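Long-range contact in ABC transporter, periplasmic substrate-binding protein (Thermotoga maritima, PDB 2HPG), which probably captures a solute in the periplasm and delivers it to a tripartite ATP-independent (TRAP) transporter: residues D83-F95 and S220-I232. Sequence-based numbering, arbitrary orientation.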
loop_
_atom_site.group_PDB
_atom_site.type_symbol
_atom_site.label_atom_id
_atom_site.label_comp_id
_atom_site.label_asym_id
_atom_site.label_seq_id
_atom_site.Cartn_x
_atom_site.Cartn_y
_atom_site.Cartn_z
ATOM N N ASP A 83 16.336 -1.435 2.085
ATOM C CA ASP A 83 16.050 -2.162 0.861
ATOM C C ASP A 83 14.613 -2.622 0.695
ATOM O O ASP A 83 14.147 -2.781 -0.438
ATOM C CB ASP A 83 16.949 -3.393 0.742
ATOM C CG ASP A 83 18.368 -3.053 0.379
ATOM O OD1 ASP A 83 18.699 -1.867 0.172
ATOM O OD2 ASP A 83 19.165 -4.009 0.292
ATOM N N ILE A 84 13.912 -2.864 1.796
ATOM C CA ILE A 84 12.518 -3.326 1.714
ATOM C C ILE A 84 11.617 -2.267 1.042
ATOM O O ILE A 84 10.559 -2.590 0.500
ATOM C CB ILE A 84 11.964 -3.721 3.106
ATOM C CG1 ILE A 84 10.684 -4.561 2.968
ATOM C CG2 ILE A 84 11.716 -2.496 3.971
ATOM C CD1 ILE A 84 10.266 -5.233 4.258
ATOM N N GLY A 85 12.076 -1.022 1.092
ATOM C CA GLY A 85 11.461 0.128 0.436
ATOM C C GLY A 85 11.347 0.055 -1.079
ATOM O O GLY A 85 10.578 0.812 -1.680
ATOM N N VAL A 86 12.074 -0.873 -1.695
ATOM C CA VAL A 86 11.947 -1.118 -3.127
ATOM C C VAL A 86 10.493 -1.477 -3.530
ATOM O O VAL A 86 10.078 -1.221 -4.673
ATOM C CB VAL A 86 12.951 -2.227 -3.611
ATOM C CG1 VAL A 86 12.491 -3.581 -3.193
ATOM C CG2 VAL A 86 13.136 -2.139 -5.144
HETATM N N MSE A 87 9.722 -2.034 -2.593
HETATM C CA MSE A 87 8.353 -2.479 -2.897
HETATM C C MSE A 87 7.298 -1.351 -2.952
HETATM O O MSE A 87 6.125 -1.630 -3.217
HETATM C CB MSE A 87 7.925 -3.569 -1.924
HETATM C CG MSE A 87 8.947 -4.695 -1.835
HETATM SE SE MSE A 87 8.359 -6.279 -0.942
HETATM C CE MSE A 87 6.486 -6.305 -1.461
ATOM N N ASN A 88 7.712 -0.108 -2.731
ATOM C CA ASN A 88 6.820 1.066 -2.866
ATOM C C ASN A 88 7.233 1.968 -4.028
ATOM O O ASN A 88 6.706 3.081 -4.203
ATOM C CB ASN A 88 6.780 1.882 -1.558
ATOM C CG ASN A 88 5.362 2.324 -1.180
ATOM O OD1 ASN A 88 4.708 3.045 -1.924
ATOM N ND2 ASN A 88 4.881 1.851 -0.055
ATOM N N LEU A 89 8.171 1.487 -4.834
ATOM C CA LEU A 89 8.642 2.257 -5.961
ATOM C C LEU A 89 7.798 1.997 -7.218
ATOM O O LEU A 89 7.166 0.932 -7.374
ATOM C CB LEU A 89 10.147 2.004 -6.196
ATOM C CG LEU A 89 11.075 2.755 -5.244
ATOM C CD1 LEU A 89 12.515 2.465 -5.605
ATOM C CD2 LEU A 89 10.838 4.237 -5.297
ATOM N N ALA A 90 7.768 3.004 -8.088
ATOM C CA ALA A 90 6.959 2.966 -9.305
ATOM C C ALA A 90 7.255 1.716 -10.100
ATOM O O ALA A 90 8.403 1.356 -10.267
ATOM C CB ALA A 90 7.200 4.215 -10.165
ATOM N N TYR A 91 6.193 1.053 -10.552
ATOM C CA TYR A 91 6.248 -0.161 -11.398
ATOM C C TYR A 91 6.912 -1.398 -10.813
ATOM O O TYR A 91 7.056 -2.375 -11.535
ATOM C CB TYR A 91 6.820 0.136 -12.802
ATOM C CG TYR A 91 5.925 1.064 -13.560
ATOM C CD1 TYR A 91 6.239 2.403 -13.688
ATOM C CD2 TYR A 91 4.718 0.616 -14.090
ATOM C CE1 TYR A 91 5.385 3.269 -14.343
ATOM C CE2 TYR A 91 3.864 1.487 -14.765
ATOM C CZ TYR A 91 4.210 2.798 -14.894
ATOM O OH TYR A 91 3.352 3.672 -15.541
ATOM N N PHE A 92 7.255 -1.389 -9.520
ATOM C CA PHE A 92 7.816 -2.577 -8.865
ATOM C C PHE A 92 7.117 -3.891 -9.255
ATOM O O PHE A 92 7.777 -4.855 -9.653
ATOM C CB PHE A 92 7.850 -2.427 -7.315
ATOM C CG PHE A 92 8.224 -3.712 -6.600
ATOM C CD1 PHE A 92 9.561 -4.082 -6.476
ATOM C CD2 PHE A 92 7.247 -4.565 -6.117
ATOM C CE1 PHE A 92 9.914 -5.289 -5.861
ATOM C CE2 PHE A 92 7.577 -5.778 -5.521
ATOM C CZ PHE A 92 8.923 -6.134 -5.372
ATOM N N ILE A 93 5.799 -3.985 -9.120
ATOM C CA ILE A 93 5.151 -5.285 -9.362
ATOM C C ILE A 93 5.269 -5.663 -10.853
ATOM O O ILE A 93 5.248 -6.852 -11.206
ATOM C CB ILE A 93 3.669 -5.345 -8.874
ATOM C CG1 ILE A 93 3.301 -6.766 -8.442
ATOM C CG2 ILE A 93 2.710 -4.885 -9.945
ATOM C CD1 ILE A 93 3.864 -7.160 -7.072
ATOM N N ASP A 94 5.415 -4.660 -11.717
ATOM C CA ASP A 94 5.558 -4.923 -13.161
ATOM C C ASP A 94 6.952 -5.413 -13.492
ATOM O O ASP A 94 7.113 -6.336 -14.276
ATOM C CB ASP A 94 5.233 -3.692 -14.002
ATOM C CG ASP A 94 3.750 -3.519 -14.214
ATOM O OD1 ASP A 94 3.251 -3.928 -15.282
ATOM O OD2 ASP A 94 3.079 -3.016 -13.299
ATOM N N PHE A 95 7.954 -4.787 -12.897
ATOM C CA PHE A 95 9.326 -5.277 -12.975
ATOM C C PHE A 95 9.465 -6.682 -12.411
ATOM O O PHE A 95 10.323 -7.434 -12.860
ATOM C CB PHE A 95 10.281 -4.334 -12.261
ATOM C CG PHE A 95 10.352 -2.956 -12.868
ATOM C CD1 PHE A 95 10.371 -2.778 -14.237
ATOM C CD2 PHE A 95 10.489 -1.843 -12.061
ATOM C CE1 PHE A 95 10.475 -1.506 -14.786
ATOM C CE2 PHE A 95 10.579 -0.581 -12.593
ATOM C CZ PHE A 95 10.572 -0.410 -13.959
ATOM N N SER A 220 -5.873 8.887 -16.018
ATOM C CA SER A 220 -4.973 8.315 -17.009
ATOM C C SER A 220 -4.302 7.082 -16.422
ATOM O O SER A 220 -3.605 7.169 -15.396
ATOM C CB SER A 220 -3.912 9.325 -17.438
ATOM O OG SER A 220 -4.461 10.602 -17.704
ATOM N N GLU A 221 -4.522 5.935 -17.068
ATOM C CA GLU A 221 -4.229 4.640 -16.489
ATOM C C GLU A 221 -2.784 4.189 -16.670
ATOM O O GLU A 221 -2.496 3.158 -17.301
ATOM C CB GLU A 221 -5.199 3.591 -17.018
ATOM C CG GLU A 221 -6.632 3.775 -16.517
ATOM C CD GLU A 221 -7.488 2.596 -16.845
ATOM O OE1 GLU A 221 -7.116 1.853 -17.766
ATOM O OE2 GLU A 221 -8.544 2.412 -16.220
ATOM N N THR A 222 -1.886 4.954 -16.059
ATOM C CA THR A 222 -0.471 4.647 -16.052
ATOM C C THR A 222 -0.177 3.449 -15.162
ATOM O O THR A 222 0.832 2.786 -15.369
ATOM C CB THR A 222 0.352 5.809 -15.555
ATOM O OG1 THR A 222 -0.255 6.340 -14.377
ATOM C CG2 THR A 222 0.455 6.909 -16.618
ATOM N N GLY A 223 -1.035 3.190 -14.171
ATOM C CA GLY A 223 -0.884 2.036 -13.275
ATOM C C GLY A 223 0.518 1.979 -12.655
ATOM O O GLY A 223 1.108 0.906 -12.492
ATOM N N HIS A 224 1.034 3.149 -12.311
ATOM C CA HIS A 224 2.432 3.326 -11.896
ATOM C C HIS A 224 2.776 2.837 -10.466
ATOM O O HIS A 224 3.959 2.617 -10.174
ATOM C CB HIS A 224 2.826 4.798 -12.054
ATOM C CG HIS A 224 1.931 5.730 -11.301
ATOM N ND1 HIS A 224 0.833 6.332 -11.872
ATOM C CD2 HIS A 224 1.931 6.108 -10.003
ATOM C CE1 HIS A 224 0.203 7.050 -10.962
ATOM N NE2 HIS A 224 0.850 6.940 -9.817
ATOM N N PHE A 225 1.779 2.687 -9.582
ATOM C CA PHE A 225 1.969 2.020 -8.291
ATOM C C PHE A 225 0.937 0.924 -8.116
ATOM O O PHE A 225 -0.223 1.082 -8.497
ATOM C CB PHE A 225 1.793 2.950 -7.076
ATOM C CG PHE A 225 2.781 4.068 -6.970
ATOM C CD1 PHE A 225 4.140 3.828 -6.903
ATOM C CD2 PHE A 225 2.337 5.359 -6.839
ATOM C CE1 PHE A 225 5.017 4.867 -6.778
ATOM C CE2 PHE A 225 3.201 6.399 -6.716
ATOM C CZ PHE A 225 4.551 6.165 -6.679
ATOM N N LEU A 226 1.374 -0.199 -7.550
ATOM C CA LEU A 226 0.480 -1.137 -6.878
ATOM C C LEU A 226 0.756 -1.010 -5.385
ATOM O O LEU A 226 1.848 -1.361 -4.927
ATOM C CB LEU A 226 0.722 -2.575 -7.328
ATOM C CG LEU A 226 -0.210 -3.577 -6.667
ATOM C CD1 LEU A 226 -1.649 -3.348 -7.110
ATOM C CD2 LEU A 226 0.257 -4.997 -6.928
ATOM N N LEU A 227 -0.211 -0.499 -4.632
ATOM C CA LEU A 227 -0.026 -0.248 -3.198
ATOM C C LEU A 227 -0.109 -1.529 -2.376
ATOM O O LEU A 227 -1.183 -2.142 -2.217
ATOM C CB LEU A 227 -1.014 0.820 -2.697
ATOM C CG LEU A 227 -0.984 1.197 -1.211
ATOM C CD1 LEU A 227 0.418 1.246 -0.637
ATOM C CD2 LEU A 227 -1.700 2.556 -1.046
ATOM N N ILE A 228 1.058 -1.945 -1.896
ATOM C CA ILE A 228 1.188 -3.125 -1.076
ATOM C C ILE A 228 1.314 -2.657 0.362
ATOM O O ILE A 228 2.268 -1.961 0.712
ATOM C CB ILE A 228 2.457 -3.918 -1.444
ATOM C CG1 ILE A 228 2.436 -4.326 -2.925
ATOM C CG2 ILE A 228 2.581 -5.158 -0.557
ATOM C CD1 ILE A 228 3.848 -4.720 -3.438
ATOM N N ASN A 229 0.361 -3.035 1.191
ATOM C CA ASN A 229 0.436 -2.681 2.602
ATOM C C ASN A 229 1.125 -3.771 3.396
ATOM O O ASN A 229 1.009 -4.970 3.079
ATOM C CB ASN A 229 -0.946 -2.392 3.169
ATOM C CG ASN A 229 -1.516 -1.073 2.676
ATOM O OD1 ASN A 229 -2.479 -1.045 1.911
ATOM N ND2 ASN A 229 -0.901 0.030 3.097
ATOM N N PHE A 230 1.849 -3.339 4.428
ATOM C CA PHE A 230 2.508 -4.238 5.366
ATOM C C PHE A 230 1.813 -4.153 6.707
ATOM O O PHE A 230 1.534 -3.073 7.190
ATOM C CB PHE A 230 3.968 -3.846 5.517
ATOM C CG PHE A 230 4.830 -4.354 4.425
ATOM C CD1 PHE A 230 5.813 -5.287 4.690
ATOM C CD2 PHE A 230 4.637 -3.936 3.115
ATOM C CE1 PHE A 230 6.602 -5.767 3.675
ATOM C CE2 PHE A 230 5.422 -4.426 2.100
ATOM C CZ PHE A 230 6.412 -5.338 2.392
ATOM N N GLU A 231 1.521 -5.306 7.295
ATOM C CA GLU A 231 0.743 -5.375 8.521
ATOM C C GLU A 231 1.701 -5.774 9.629
ATOM O O GLU A 231 2.247 -6.873 9.610
ATOM C CB GLU A 231 -0.396 -6.385 8.357
ATOM C CG GLU A 231 -1.229 -6.186 7.089
ATOM C CD GLU A 231 -1.831 -4.797 6.984
ATOM O OE1 GLU A 231 -2.229 -4.290 8.040
ATOM O OE2 GLU A 231 -1.901 -4.219 5.854
ATOM N N ILE A 232 1.954 -4.848 10.554
ATOM C CA ILE A 232 3.000 -5.033 11.555
ATOM C C ILE A 232 2.451 -5.075 12.977
ATOM O O ILE A 232 1.400 -4.496 13.256
ATOM C CB ILE A 232 4.118 -3.952 11.436
ATOM C CG1 ILE A 232 3.587 -2.546 11.762
ATOM C CG2 ILE A 232 4.725 -3.977 10.035
ATOM C CD1 ILE A 232 4.668 -1.478 11.836
HETATM O O HOH W 1 4.477 -2.179 -5.553
HETATM O O HOH W 2 3.643 -0.462 -2.366
HETATM O O HOH W 3 4.682 0.067 -6.914
HETATM O O HOH W 4 4.025 -1.725 -8.836
HETATM O O HOH W 5 1.034 -1.031 -14.427
HETATM O O HOH W 6 2.788 -0.992 -11.318
#
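Tyr91, in the type II turn Leu89-Phe92 and at the N-cap position of helix 92-95, is fastened to segment 220-232 at two points. Its backbone N donates to His224 O (2.8 Å, N-H...O angle 156°), and its hydroxyl donates to Thr222 O at 2.7 Å, approaching from above that carbonyl's plane. Tyrosine suits the place by offering both an aromatic face and a terminal hydroxyl: CG anti to the carbonyl carbon (chi1 -64°) directs the ring along the segment, bringing one face against His224 CA, a CH-pi contact 3.8 Å from the centroid. A phenylalanine here would probably leave Thr222 O without its hydroxyl donor and the ring less firmly fixed. Beside this anchor two waters join Gly223 O to Asp94 OD2, while Asp94 OD1 forms a salt bridge with Lys99. Farther along, selenomethionine Met87, long and flexible, bends at chi3 and sets its CE 3.7 Å from Ile228 CD1, while SE meets the edge of the Phe230 ring in a Met-aromatic contact. Branched Ile228 suits an extended strand, and its CD1 also approaches Phe92 and Ile93. Between these ends, one water donates to both Met87 O and Leu226 O. Direct polar bonds thus fix one end of this buried interface and apolar packing the other, with waters satisfying backbone carbonyls beside the polar anchor and toward the middle.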